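Local structure of protein (aminopeptidase) (Ochrobactrum anthropi, 1B65) at residues A[35-40]-A[60-65]; A[173-178]-A[195-200]; A[189-194]-A[338-343]; A[234-239]-A[357-362]. The protein acts as a serine aminopeptidase of the Ntn hydrolase type, taking L-residues from peptide amino ends and also cleaving D-alanyl esters and amides. All coordinates share one frame; numbering follows the deposited sequence.

Contacts 1 to 3 lie side by side in the interior of this Ntn hydrolase variant, and contact 4 farther out, about 24 Å from the chain's centre. Contact 1 belongs to a four-stranded sheet, whereas strand 194-204 of contact 2 borders a six-stranded one; their centres are about 11 Å apart, and Phe39 packs on Val175, Gln176 and Thr195. Contact 3, centred about 13 Å from contact 2, brings in the end of helix 322-342, whose Ala342 packs on Glu177. Contacts 3 and 4, about 11 Å apart, are joined by a probable hydrogen bond between Lys192 and Gln357. Contacts 1 and 4 lie on opposite sides of the chain's centre, nearest atoms about 17 Å apart.

Contact 1. Residues A[35-40]-A[60-65]; sequences VGVGFQ and TAILPH
Val35 enters an antiparallel strand pair by laying its CG1 beside Ile62 CG2 at 3.7 Å, the two side chains pointing the same way. The pair is the border of a four-stranded mixed sheet in the Ntn hydrolase variant: strand 36-43 is outermost within the chain, and strand 56-63 is bonded on its far side to strand 103-107. Gly36 follows as a hydrogen-bonded pair with Leu63, each N giving to the other's O at 2.9 Å. Gly36 O also receives the CA-H of Ile62, 3.3 Å from Ile62 CA. Val37 forms a non-hydrogen-bonded pair with Ile62; its CA lies 3.2 Å from Ala61 O, a CA-H...O contact, while its backbone bonds turn outward to Ala171. Gly38 restores the direct bonds, its N to Ala61 O at 2.9 Å and its O from Ala61 N at 2.8 Å. With glycine at 36 and 38, no side chain of this strand stands opposite Leu63 or Ala61; Leu167 of helix 160-168 packs on Ala61, and Gln40, next on this face, reaches the same helix. Phe39 lies on the other face, alongside Thr60. Its CG stands beside its backbone N (chi1 -62°) and Thr60 OG1 takes the corresponding place (chi1 -69°), which brings the two groups together. Thr60 OG1, hydrogen-bonded to Gly182 N, sits in the plane of the Phe39 ring at its edge, 3.4 Å from Phe39 CD1.

Contact 2. Residues A[173-178]-A[195-200]; sequences GPVQEG and TGTASR
The carboxylate of Glu177 meets strand 195-200 through OE2, whose anti lone pair, turned away from OE1, takes the N-H of Thr197 at 3.0 Å. OE1 is held in a salt bridge by Arg11, so the flat group has a partner on each oxygen and its rotation is restricted. The side chain starts beside its own backbone N (chi1 -62°). Its CB lies 3.3 Å from Thr195 O, and beyond CG the chain runs extended to the carboxylate. That same Thr195 O accepts Gly178 N at 2.8 Å, and Thr195 N returns a bond to Gly178 O at 2.9 Å, nearly straight at 173°. Both donors lie in the carbonyl plane, on a lone pair. This single antiparallel bridge ties the loop to the border strand of the six-stranded sheet of the Ntn hydrolase variant. Apolar contact comes from Thr197 CG2, which is crossed at about a right angle by Val175, CG1 approaching to 3.9 Å. The carbonyl oxygen of Gln176 is buried here without a hydrogen-bond partner in the model. Ala342 of helix 322-342 rests on Glu177, Val37 and Phe39 of strand 36-43 cover Val175, and strand 207-217 pairs with the strand on its other side.

Contact 3. Residues A[189-194]-A[338-343]; sequences YGFKGG and NAMIAA
Lys192, whose CG packs 3.5 Å from Ala343 CB, buries an amine that several oxygens grip: its NZ gives to Gly193 O at 2.9 Å and is also hydrogen-bonded to Thr184 O, Met186 O and Asn179 OD1. These acceptors outnumber the hydrogens that one ammonium could offer singly. The chain is bent at chi2 and chi4, curling NZ back over the Gly193 carbonyl, well above its plane. Between the backbones a single water donates to Lys192 O at 2.8 Å and to Met340 O at 2.7 Å, spending both its hydrogens in bridging the 189-194 segment to the last turn of helix 322-342. Beside it, Met340 turns at its thioether (chi3 77°) so that CE comes obliquely to Phe191 CD2 at 3.7 Å; the Phe191 ring also has a cation-pi contact with Arg222. Farther along, Ala339 CB touches Gly194 O at 3.6 Å. The helix side thus brings small or flexible side chains against a run of buried peptide carbonyls at the entrance to strand 194-204. No direct hydrogen bond crosses the interface, which implies that its polar cohesion rests on the shared water, with methyl contacts supplying the remainder.

Contact 4. Residues A[234-239]-A[357-362]; sequences QHMRDG and QAIDHE
Gly239 and Gln357 bring the two segments to within 7.0 Å, CA to CA, and the segments run roughly antiparallel, their end-to-end directions 153° apart. No direct backbone bond spans the gap; one water donates to Gly239 O at 2.8 Å and accepts from Gln357 N at 2.9 Å. The Gln357 side chain is extended beyond CG, and its OE1 comes 3.7 Å from Gly239 CA. Gly239 has no side chain, so the oxygen can approach this close. At the other end Met236 crosses Ile359 at about a right angle. Bent at its thioether (chi3 58°), the methionine presents CE to Ile359 CG1 at 3.4 Å, tighter than usual for two carbons, and to Ile359 CD1 at 3.9 Å. Ile359 CG1 is anti to its backbone N (chi1 -172°), which throws the longer branch across to the methionine. Phe191 of strand 191-192 touches both side chains, making a small apolar cluster with them. Just beyond, Asp360 is the N-cap of helix 361-370: its OD2 takes the N-H of Arg363, a backbone group that the helix itself would otherwise leave without a partner. Arg363, which lies just past the 357-362 segment, also reaches Asp238 OD2 with its NH2 in a salt bridge, so it is bound through its backbone by Asp360 and through its side chain by Asp238. Leu364, one residue on, packs against Ile359. On the 234-239 side Arg222 NH1 is hydrogen-bonded to both Met236 O and Asp238 O, bridging the two carbonyls on either side of Arg237 in sequence.

Contact 1. Residues A[35-40]-A[60-65]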
loop_
_atom_site.group_PDB
_atom_site.type_symbol
_atom_site.label_atom_id
_atom_site.label_comp_id
_atom_site.label_asym_id
_atom_site.label_seq_id
_atom_site.Cartn_x
_atom_site.Cartn_y
_atom_site.Cartn_z
ATOM N N VAL A 35 24.191 -7.828 15.888
ATOM C CA VAL A 35 24.032 -8.071 14.449
ATOM C C VAL A 35 25.353 -8.544 13.863
ATOM O O VAL A 35 26.355 -7.840 14.041
ATOM C CB VAL A 35 23.587 -6.784 13.724
ATOM C CG1 VAL A 35 23.630 -6.996 12.201
ATOM C CG2 VAL A 35 22.172 -6.447 14.210
ATOM N N GLY A 36 25.339 -9.647 13.157
ATOM C CA GLY A 36 26.640 -10.123 12.573
ATOM C C GLY A 36 26.507 -10.126 11.051
ATOM O O GLY A 36 25.397 -10.201 10.490
ATOM N N VAL A 37 27.629 -10.048 10.336
ATOM C CA VAL A 37 27.622 -10.068 8.872
ATOM C C VAL A 37 28.593 -11.159 8.420
ATOM O O VAL A 37 29.678 -11.248 9.017
ATOM C CB VAL A 37 28.101 -8.716 8.298
ATOM C CG1 VAL A 37 28.249 -8.720 6.789
ATOM C CG2 VAL A 37 27.132 -7.594 8.718
ATOM N N GLY A 38 28.175 -11.967 7.455
ATOM C CA GLY A 38 29.086 -12.979 6.925
ATOM C C GLY A 38 29.046 -12.937 5.395
ATOM O O GLY A 38 28.030 -12.528 4.811
ATOM N N PHE A 39 30.176 -13.315 4.780
ATOM C CA PHE A 39 30.234 -13.264 3.327
ATOM C C PHE A 39 30.807 -14.555 2.723
ATOM O O PHE A 39 31.633 -15.229 3.368
ATOM C CB PHE A 39 31.202 -12.175 2.838
ATOM C CG PHE A 39 30.885 -10.752 3.196
ATOM C CD1 PHE A 39 29.795 -10.082 2.643
ATOM C CD2 PHE A 39 31.658 -10.092 4.120
ATOM C CE1 PHE A 39 29.546 -8.767 2.974
ATOM C CE2 PHE A 39 31.414 -8.790 4.471
ATOM C CZ PHE A 39 30.342 -8.110 3.910
ATOM N N GLN A 40 30.362 -14.830 1.502
ATOM C CA GLN A 40 30.981 -15.873 0.686
ATOM C C GLN A 40 31.303 -15.167 -0.632
ATOM O O GLN A 40 30.379 -14.567 -1.215
ATOM C CB GLN A 40 30.178 -17.150 0.520
ATOM C CG GLN A 40 30.673 -18.018 -0.640
ATOM C CD GLN A 40 31.973 -18.704 -0.280
ATOM O OE1 GLN A 40 32.791 -18.221 0.501
ATOM N NE2 GLN A 40 32.192 -19.871 -0.886
ATOM N N THR A 60 25.809 -12.419 0.773
ATOM C CA THR A 60 25.999 -11.627 1.991
ATOM C C THR A 60 24.959 -12.097 2.998
ATOM O O THR A 60 23.807 -12.302 2.583
ATOM C CB THR A 60 25.794 -10.134 1.652
ATOM O OG1 THR A 60 26.897 -9.736 0.816
ATOM C CG2 THR A 60 25.840 -9.275 2.905
ATOM N N ALA A 61 25.295 -12.307 4.258
ATOM C CA ALA A 61 24.267 -12.691 5.239
ATOM C C ALA A 61 24.347 -11.751 6.433
ATOM O O ALA A 61 25.432 -11.409 6.885
ATOM C CB ALA A 61 24.554 -14.125 5.700
ATOM N N ILE A 62 23.221 -11.202 6.849
ATOM C CA ILE A 62 23.197 -10.314 8.021
ATOM C C ILE A 62 22.300 -11.010 9.045
ATOM O O ILE A 62 21.101 -11.189 8.780
ATOM C CB ILE A 62 22.582 -8.963 7.588
ATOM C CG1 ILE A 62 23.448 -8.343 6.474
ATOM C CG2 ILE A 62 22.507 -8.041 8.811
ATOM C CD1 ILE A 62 22.651 -7.477 5.531
ATOM N N LEU A 63 22.789 -11.327 10.221
ATOM C CA LEU A 63 21.942 -12.040 11.194
ATOM C C LEU A 63 21.801 -11.257 12.482
ATOM O O LEU A 63 22.798 -11.034 13.169
ATOM C CB LEU A 63 22.662 -13.339 11.547
ATOM C CG LEU A 63 21.988 -14.649 11.848
ATOM C CD1 LEU A 63 22.734 -15.475 12.913
ATOM C CD2 LEU A 63 20.484 -14.619 12.068
ATOM N N PRO A 64 20.599 -10.844 12.814
ATOM C CA PRO A 64 20.333 -10.135 14.073
ATOM C C PRO A 64 20.352 -11.114 15.243
ATOM O O PRO A 64 20.111 -12.310 15.041
ATOM C CB PRO A 64 18.936 -9.582 13.885
ATOM C CG PRO A 64 18.559 -9.803 12.456
ATOM C CD PRO A 64 19.372 -10.993 11.970
ATOM N N HIS A 65 20.666 -10.690 16.461
ATOM C CA HIS A 65 20.686 -11.522 17.658
ATOM C C HIS A 65 21.433 -12.813 17.399
ATOM O O HIS A 65 20.977 -13.920 17.696
ATOM C CB HIS A 65 19.245 -11.831 18.103
ATOM C CG HIS A 65 18.499 -10.598 18.510
ATOM N ND1 HIS A 65 18.938 -9.750 19.509
ATOM C CD2 HIS A 65 17.309 -10.108 18.066
ATOM C CE1 HIS A 65 18.042 -8.777 19.658
ATOM N NE2 HIS A 65 17.074 -8.966 18.799
#

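Contact 2. Residues A[173-178]-A[195-200]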
loop_
_atom_site.group_PDB
_atom_site.type_symbol
_atom_site.label_atom_id
_atom_site.label_comp_id
_atom_site.label_asym_id
_atom_site.label_seq_id
_atom_site.Cartn_x
_atom_site.Cartn_y
_atom_site.Cartn_z
ATOM N N GLY A 173 32.274 -7.137 14.755
ATOM C CA GLY A 173 33.526 -6.501 14.346
ATOM C C GLY A 173 33.475 -5.875 12.947
ATOM O O GLY A 173 32.447 -5.608 12.333
ATOM N N PRO A 174 34.662 -5.557 12.426
ATOM C CA PRO A 174 34.810 -4.851 11.180
ATOM C C PRO A 174 34.211 -5.649 10.026
ATOM O O PRO A 174 34.278 -6.875 10.016
ATOM C CB PRO A 174 36.316 -4.756 10.937
ATOM C CG PRO A 174 36.959 -5.057 12.227
ATOM C CD PRO A 174 35.974 -5.800 13.090
ATOM N N VAL A 175 33.649 -4.886 9.094
ATOM C CA VAL A 175 33.001 -5.544 7.944
ATOM C C VAL A 175 33.780 -5.231 6.680
ATOM O O VAL A 175 34.035 -4.062 6.396
ATOM C CB VAL A 175 31.558 -5.043 7.839
ATOM C CG1 VAL A 175 30.815 -5.485 6.583
ATOM C CG2 VAL A 175 30.775 -5.489 9.083
ATOM N N GLN A 176 34.052 -6.262 5.911
ATOM C CA GLN A 176 34.702 -6.127 4.615
ATOM C C GLN A 176 33.810 -5.377 3.647
ATOM O O GLN A 176 32.595 -5.504 3.725
ATOM C CB GLN A 176 34.969 -7.544 4.053
ATOM C CG GLN A 176 35.777 -7.500 2.767
ATOM C CD GLN A 176 36.049 -8.882 2.195
ATOM O OE1 GLN A 176 35.531 -9.883 2.692
ATOM N NE2 GLN A 176 36.854 -8.933 1.147
ATOM N N GLU A 177 34.390 -4.549 2.770
ATOM C CA GLU A 177 33.608 -3.795 1.803
ATOM C C GLU A 177 34.147 -3.969 0.387
ATOM O O GLU A 177 35.280 -4.444 0.155
ATOM C CB GLU A 177 33.587 -2.274 2.082
ATOM C CG GLU A 177 32.942 -1.973 3.445
ATOM C CD GLU A 177 33.092 -0.504 3.782
ATOM O OE1 GLU A 177 34.264 -0.037 3.841
ATOM O OE2 GLU A 177 32.120 0.227 3.958
ATOM N N GLY A 178 33.327 -3.564 -0.580
ATOM C CA GLY A 178 33.860 -3.563 -1.967
ATOM C C GLY A 178 33.402 -4.815 -2.707
ATOM O O GLY A 178 32.223 -5.189 -2.681
ATOM N N THR A 195 29.698 -3.933 -1.958
ATOM C CA THR A 195 29.186 -3.859 -0.567
ATOM C C THR A 195 29.705 -2.644 0.167
ATOM O O THR A 195 30.927 -2.412 0.154
ATOM C CB THR A 195 29.588 -5.176 0.153
ATOM O OG1 THR A 195 29.030 -6.269 -0.640
ATOM C CG2 THR A 195 29.073 -5.198 1.579
ATOM N N GLY A 196 28.815 -1.939 0.876
ATOM C CA GLY A 196 29.288 -0.793 1.669
ATOM C C GLY A 196 28.522 -0.740 2.998
ATOM O O GLY A 196 27.383 -1.200 3.064
ATOM N N THR A 197 29.177 -0.133 4.007
ATOM C CA THR A 197 28.455 -0.083 5.301
ATOM C C THR A 197 28.861 1.167 6.059
ATOM O O THR A 197 29.916 1.764 5.768
ATOM C CB THR A 197 28.666 -1.398 6.050
ATOM O OG1 THR A 197 27.843 -1.428 7.239
ATOM C CG2 THR A 197 30.118 -1.610 6.529
ATOM N N ALA A 198 28.051 1.607 7.003
ATOM C CA ALA A 198 28.358 2.791 7.823
ATOM C C ALA A 198 27.413 2.756 9.020
ATOM O O ALA A 198 26.386 2.036 8.965
ATOM C CB ALA A 198 28.113 4.097 7.056
ATOM N N SER A 199 27.718 3.580 10.014
ATOM C CA SER A 199 26.812 3.693 11.159
ATOM C C SER A 199 26.843 5.114 11.725
ATOM O O SER A 199 27.735 5.931 11.467
ATOM C CB SER A 199 27.145 2.710 12.296
ATOM O OG SER A 199 28.447 3.047 12.852
ATOM N N ARG A 200 25.822 5.383 12.556
ATOM C CA ARG A 200 25.731 6.673 13.216
ATOM C C ARG A 200 25.218 6.418 14.632
ATOM O O ARG A 200 24.384 5.522 14.814
ATOM C CB ARG A 200 24.787 7.674 12.560
ATOM C CG ARG A 200 25.189 8.215 11.189
ATOM C CD ARG A 200 26.483 9.025 11.344
ATOM N NE ARG A 200 26.825 9.694 10.079
ATOM C CZ ARG A 200 27.513 9.068 9.132
ATOM N NH1 ARG A 200 27.936 7.812 9.266
ATOM N NH2 ARG A 200 27.784 9.747 7.996
#

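Contact 3. Residues A[189-194]-A[338-343]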
loop_
_atom_site.group_PDB
_atom_site.type_symbol
_atom_site.label_atom_id
_atom_site.label_comp_id
_atom_site.label_asym_id
_atom_site.label_seq_id
_atom_site.Cartn_x
_atom_site.Cartn_y
_atom_site.Cartn_z
ATOM N N TYR A 189 27.140 3.684 -10.642
ATOM C CA TYR A 189 27.444 4.895 -11.357
ATOM C C TYR A 189 28.561 4.696 -12.386
ATOM O O TYR A 189 29.423 5.572 -12.572
ATOM C CB TYR A 189 27.794 6.036 -10.387
ATOM C CG TYR A 189 26.613 6.405 -9.499
ATOM C CD1 TYR A 189 25.659 7.293 -9.975
ATOM C CD2 TYR A 189 26.490 5.889 -8.219
ATOM C CE1 TYR A 189 24.609 7.668 -9.161
ATOM C CE2 TYR A 189 25.420 6.256 -7.396
ATOM C CZ TYR A 189 24.484 7.136 -7.881
ATOM O OH TYR A 189 23.409 7.542 -7.122
ATOM N N GLY A 190 28.563 3.572 -13.096
ATOM C CA GLY A 190 29.567 3.383 -14.158
ATOM C C GLY A 190 30.920 2.991 -13.607
ATOM O O GLY A 190 31.853 2.752 -14.399
ATOM N N PHE A 191 31.119 2.954 -12.300
ATOM C CA PHE A 191 32.357 2.506 -11.666
ATOM C C PHE A 191 32.108 1.170 -10.974
ATOM O O PHE A 191 30.957 0.747 -10.843
ATOM C CB PHE A 191 32.827 3.495 -10.588
ATOM C CG PHE A 191 33.378 4.784 -11.116
ATOM C CD1 PHE A 191 34.581 4.814 -11.818
ATOM C CD2 PHE A 191 32.673 5.970 -10.891
ATOM C CE1 PHE A 191 35.048 6.033 -12.301
ATOM C CE2 PHE A 191 33.163 7.179 -11.356
ATOM C CZ PHE A 191 34.352 7.193 -12.064
ATOM N N LYS A 192 33.153 0.505 -10.481
ATOM C CA LYS A 192 32.965 -0.741 -9.778
ATOM C C LYS A 192 32.182 -0.410 -8.491
ATOM O O LYS A 192 32.529 0.523 -7.752
ATOM C CB LYS A 192 34.297 -1.447 -9.479
ATOM C CG LYS A 192 34.106 -2.823 -8.834
ATOM C CD LYS A 192 33.475 -3.806 -9.840
ATOM C CE LYS A 192 33.287 -5.172 -9.180
ATOM N NZ LYS A 192 32.300 -5.086 -8.047
ATOM N N GLY A 193 31.172 -1.252 -8.241
ATOM C CA GLY A 193 30.395 -1.077 -7.008
ATOM C C GLY A 193 30.552 -2.289 -6.104
ATOM O O GLY A 193 31.579 -2.997 -6.143
ATOM N N GLY A 194 29.548 -2.517 -5.231
ATOM C CA GLY A 194 29.652 -3.658 -4.327
ATOM C C GLY A 194 29.052 -3.378 -2.950
ATOM O O GLY A 194 28.090 -2.616 -2.808
ATOM N N ASN A 338 31.387 4.411 0.554
ATOM C CA ASN A 338 32.355 3.430 1.030
ATOM C C ASN A 338 32.469 2.269 0.064
ATOM O O ASN A 338 33.601 1.766 -0.159
ATOM C CB ASN A 338 31.900 2.892 2.422
ATOM C CG ASN A 338 32.423 3.710 3.571
ATOM O OD1 ASN A 338 31.925 3.611 4.727
ATOM N ND2 ASN A 338 33.392 4.583 3.333
ATOM N N ALA A 339 31.363 1.827 -0.534
ATOM C CA ALA A 339 31.434 0.702 -1.479
ATOM C C ALA A 339 32.297 1.060 -2.694
ATOM O O ALA A 339 33.059 0.193 -3.182
ATOM C CB ALA A 339 30.012 0.331 -1.981
ATOM N N MET A 340 32.145 2.275 -3.205
ATOM C CA MET A 340 32.921 2.695 -4.370
ATOM C C MET A 340 34.403 2.831 -4.015
ATOM O O MET A 340 35.244 2.478 -4.851
ATOM C CB MET A 340 32.423 4.054 -4.859
ATOM C CG MET A 340 30.995 3.908 -5.394
ATOM S SD MET A 340 30.471 5.540 -5.983
ATOM C CE MET A 340 31.297 5.678 -7.520
ATOM N N ILE A 341 34.665 3.336 -2.815
ATOM C CA ILE A 341 36.088 3.493 -2.401
ATOM C C ILE A 341 36.758 2.150 -2.178
ATOM O O ILE A 341 37.977 2.031 -2.437
ATOM C CB ILE A 341 36.117 4.348 -1.121
ATOM C CG1 ILE A 341 35.669 5.786 -1.388
ATOM C CG2 ILE A 341 37.517 4.337 -0.446
ATOM C CD1 ILE A 341 36.227 6.402 -2.661
ATOM N N ALA A 342 36.028 1.181 -1.601
ATOM C CA ALA A 342 36.566 -0.114 -1.286
ATOM C C ALA A 342 36.691 -1.011 -2.519
ATOM O O ALA A 342 37.443 -2.001 -2.428
ATOM C CB ALA A 342 35.675 -0.865 -0.275
ATOM N N ALA A 343 35.919 -0.759 -3.570
ATOM C CA ALA A 343 35.921 -1.622 -4.752
ATOM C C ALA A 343 37.245 -1.594 -5.517
ATOM O O ALA A 343 38.023 -0.647 -5.434
ATOM C CB ALA A 343 34.821 -1.228 -5.752
HETATM O O HOH W 1 34.528 2.442 -7.458
#

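Contact 4. Residues A[234-239]-A[357-362]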
loop_
_atom_site.group_PDB
_atom_site.type_symbol
_atom_site.label_atom_id
_atom_site.label_comp_id
_atom_site.label_asym_id
_atom_site.label_seq_id
_atom_site.Cartn_x
_atom_site.Cartn_y
_atom_site.Cartn_z
ATOM N N GLN A 234 30.147 14.555 -13.990
ATOM C CA GLN A 234 30.401 15.447 -15.104
ATOM C C GLN A 234 31.897 15.629 -15.368
ATOM O O GLN A 234 32.249 16.006 -16.502
ATOM C CB GLN A 234 29.735 16.810 -14.866
ATOM C CG GLN A 234 28.222 16.698 -14.689
ATOM C CD GLN A 234 27.516 16.054 -15.863
ATOM O OE1 GLN A 234 26.701 15.127 -15.775
ATOM N NE2 GLN A 234 27.821 16.572 -17.061
ATOM N N HIS A 235 32.772 15.384 -14.411
ATOM C CA HIS A 235 34.201 15.512 -14.571
ATOM C C HIS A 235 34.968 14.217 -14.811
ATOM O O HIS A 235 36.170 14.293 -15.106
ATOM C CB HIS A 235 34.859 16.104 -13.300
ATOM C CG HIS A 235 34.346 17.479 -13.020
ATOM N ND1 HIS A 235 34.937 18.607 -13.562
ATOM C CD2 HIS A 235 33.293 17.901 -12.285
ATOM C CE1 HIS A 235 34.262 19.673 -13.154
ATOM N NE2 HIS A 235 33.262 19.267 -12.392
ATOM N N MET A 236 34.415 13.069 -14.471
ATOM C CA MET A 236 35.102 11.789 -14.607
ATOM C C MET A 236 34.229 10.935 -15.533
ATOM O O MET A 236 33.330 10.208 -15.119
ATOM C CB MET A 236 35.366 11.133 -13.260
ATOM C CG MET A 236 36.336 11.929 -12.400
ATOM S SD MET A 236 36.542 11.322 -10.716
ATOM C CE MET A 236 37.091 9.675 -11.011
ATOM N N ARG A 237 34.410 11.174 -16.832
ATOM C CA ARG A 237 33.581 10.555 -17.841
ATOM C C ARG A 237 34.141 9.332 -18.534
ATOM O O ARG A 237 33.418 8.801 -19.374
ATOM C CB ARG A 237 33.382 11.600 -18.961
ATOM C CG ARG A 237 32.568 12.820 -18.583
ATOM C CD ARG A 237 31.495 13.045 -19.659
ATOM N NE ARG A 237 30.820 11.789 -19.962
ATOM C CZ ARG A 237 30.408 11.290 -21.115
ATOM N NH1 ARG A 237 30.578 11.961 -22.249
ATOM N NH2 ARG A 237 29.811 10.097 -21.127
ATOM N N ASP A 238 35.367 8.919 -18.296
ATOM C CA ASP A 238 35.960 7.815 -19.026
ATOM C C ASP A 238 35.639 6.445 -18.454
ATOM O O ASP A 238 35.274 6.281 -17.292
ATOM C CB ASP A 238 37.501 7.970 -19.022
ATOM C CG ASP A 238 38.042 8.236 -17.624
ATOM O OD1 ASP A 238 37.899 9.385 -17.147
ATOM O OD2 ASP A 238 38.603 7.315 -16.992
ATOM N N GLY A 239 35.796 5.419 -19.285
ATOM C CA GLY A 239 35.667 4.043 -18.899
ATOM C C GLY A 239 34.262 3.578 -18.550
ATOM O O GLY A 239 34.152 2.476 -18.012
ATOM N N GLN A 357 36.234 -0.182 -13.983
ATOM C CA GLN A 357 37.226 0.397 -13.084
ATOM C C GLN A 357 36.617 0.909 -11.774
ATOM O O GLN A 357 35.542 1.503 -11.769
ATOM C CB GLN A 357 37.902 1.585 -13.789
ATOM C CG GLN A 357 38.611 1.264 -15.104
ATOM C CD GLN A 357 39.059 2.496 -15.868
ATOM O OE1 GLN A 357 38.538 2.850 -16.941
ATOM N NE2 GLN A 357 40.051 3.249 -15.358
ATOM N N ALA A 358 37.383 0.810 -10.692
ATOM C CA ALA A 358 37.037 1.439 -9.423
ATOM C C ALA A 358 37.373 2.918 -9.521
ATOM O O ALA A 358 38.286 3.318 -10.290
ATOM C CB ALA A 358 37.862 0.760 -8.315
ATOM N N ILE A 359 36.621 3.813 -8.897
ATOM C CA ILE A 359 36.880 5.236 -8.962
ATOM C C ILE A 359 38.288 5.495 -8.393
ATOM O O ILE A 359 38.723 4.891 -7.401
ATOM C CB ILE A 359 35.828 6.084 -8.227
ATOM C CG1 ILE A 359 36.034 7.569 -8.493
ATOM C CG2 ILE A 359 35.892 5.734 -6.740
ATOM C CD1 ILE A 359 34.791 8.407 -8.106
ATOM N N ASP A 360 39.007 6.336 -9.146
ATOM C CA ASP A 360 40.383 6.654 -8.771
ATOM C C ASP A 360 40.426 7.629 -7.608
ATOM O O ASP A 360 39.812 8.695 -7.706
ATOM C CB ASP A 360 41.087 7.277 -9.984
ATOM C CG ASP A 360 42.565 7.477 -9.588
ATOM O OD1 ASP A 360 43.299 6.486 -9.516
ATOM O OD2 ASP A 360 42.936 8.605 -9.325
ATOM N N HIS A 361 41.107 7.282 -6.521
ATOM C CA HIS A 361 41.080 8.134 -5.338
ATOM C C HIS A 361 41.699 9.509 -5.538
ATOM O O HIS A 361 41.190 10.496 -5.005
ATOM C CB HIS A 361 41.816 7.425 -4.173
ATOM C CG HIS A 361 41.216 6.137 -3.756
ATOM N ND1 HIS A 361 41.723 5.309 -2.775
ATOM C CD2 HIS A 361 40.077 5.529 -4.210
ATOM C CE1 HIS A 361 40.926 4.238 -2.666
ATOM N NE2 HIS A 361 39.921 4.370 -3.528
ATOM N N GLU A 362 42.836 9.559 -6.254
ATOM C CA GLU A 362 43.486 10.872 -6.410
ATOM C C GLU A 362 42.696 11.782 -7.324
ATOM O O GLU A 362 42.546 12.962 -7.021
ATOM C CB GLU A 362 44.945 10.696 -6.892
ATOM C CG GLU A 362 45.885 10.349 -5.728
ATOM C CD GLU A 362 45.776 11.426 -4.649
ATOM O OE1 GLU A 362 46.003 12.605 -4.993
ATOM O OE2 GLU A 362 45.416 11.143 -3.486
HETATM O O HOH W 2 34.268 1.492 -15.394
#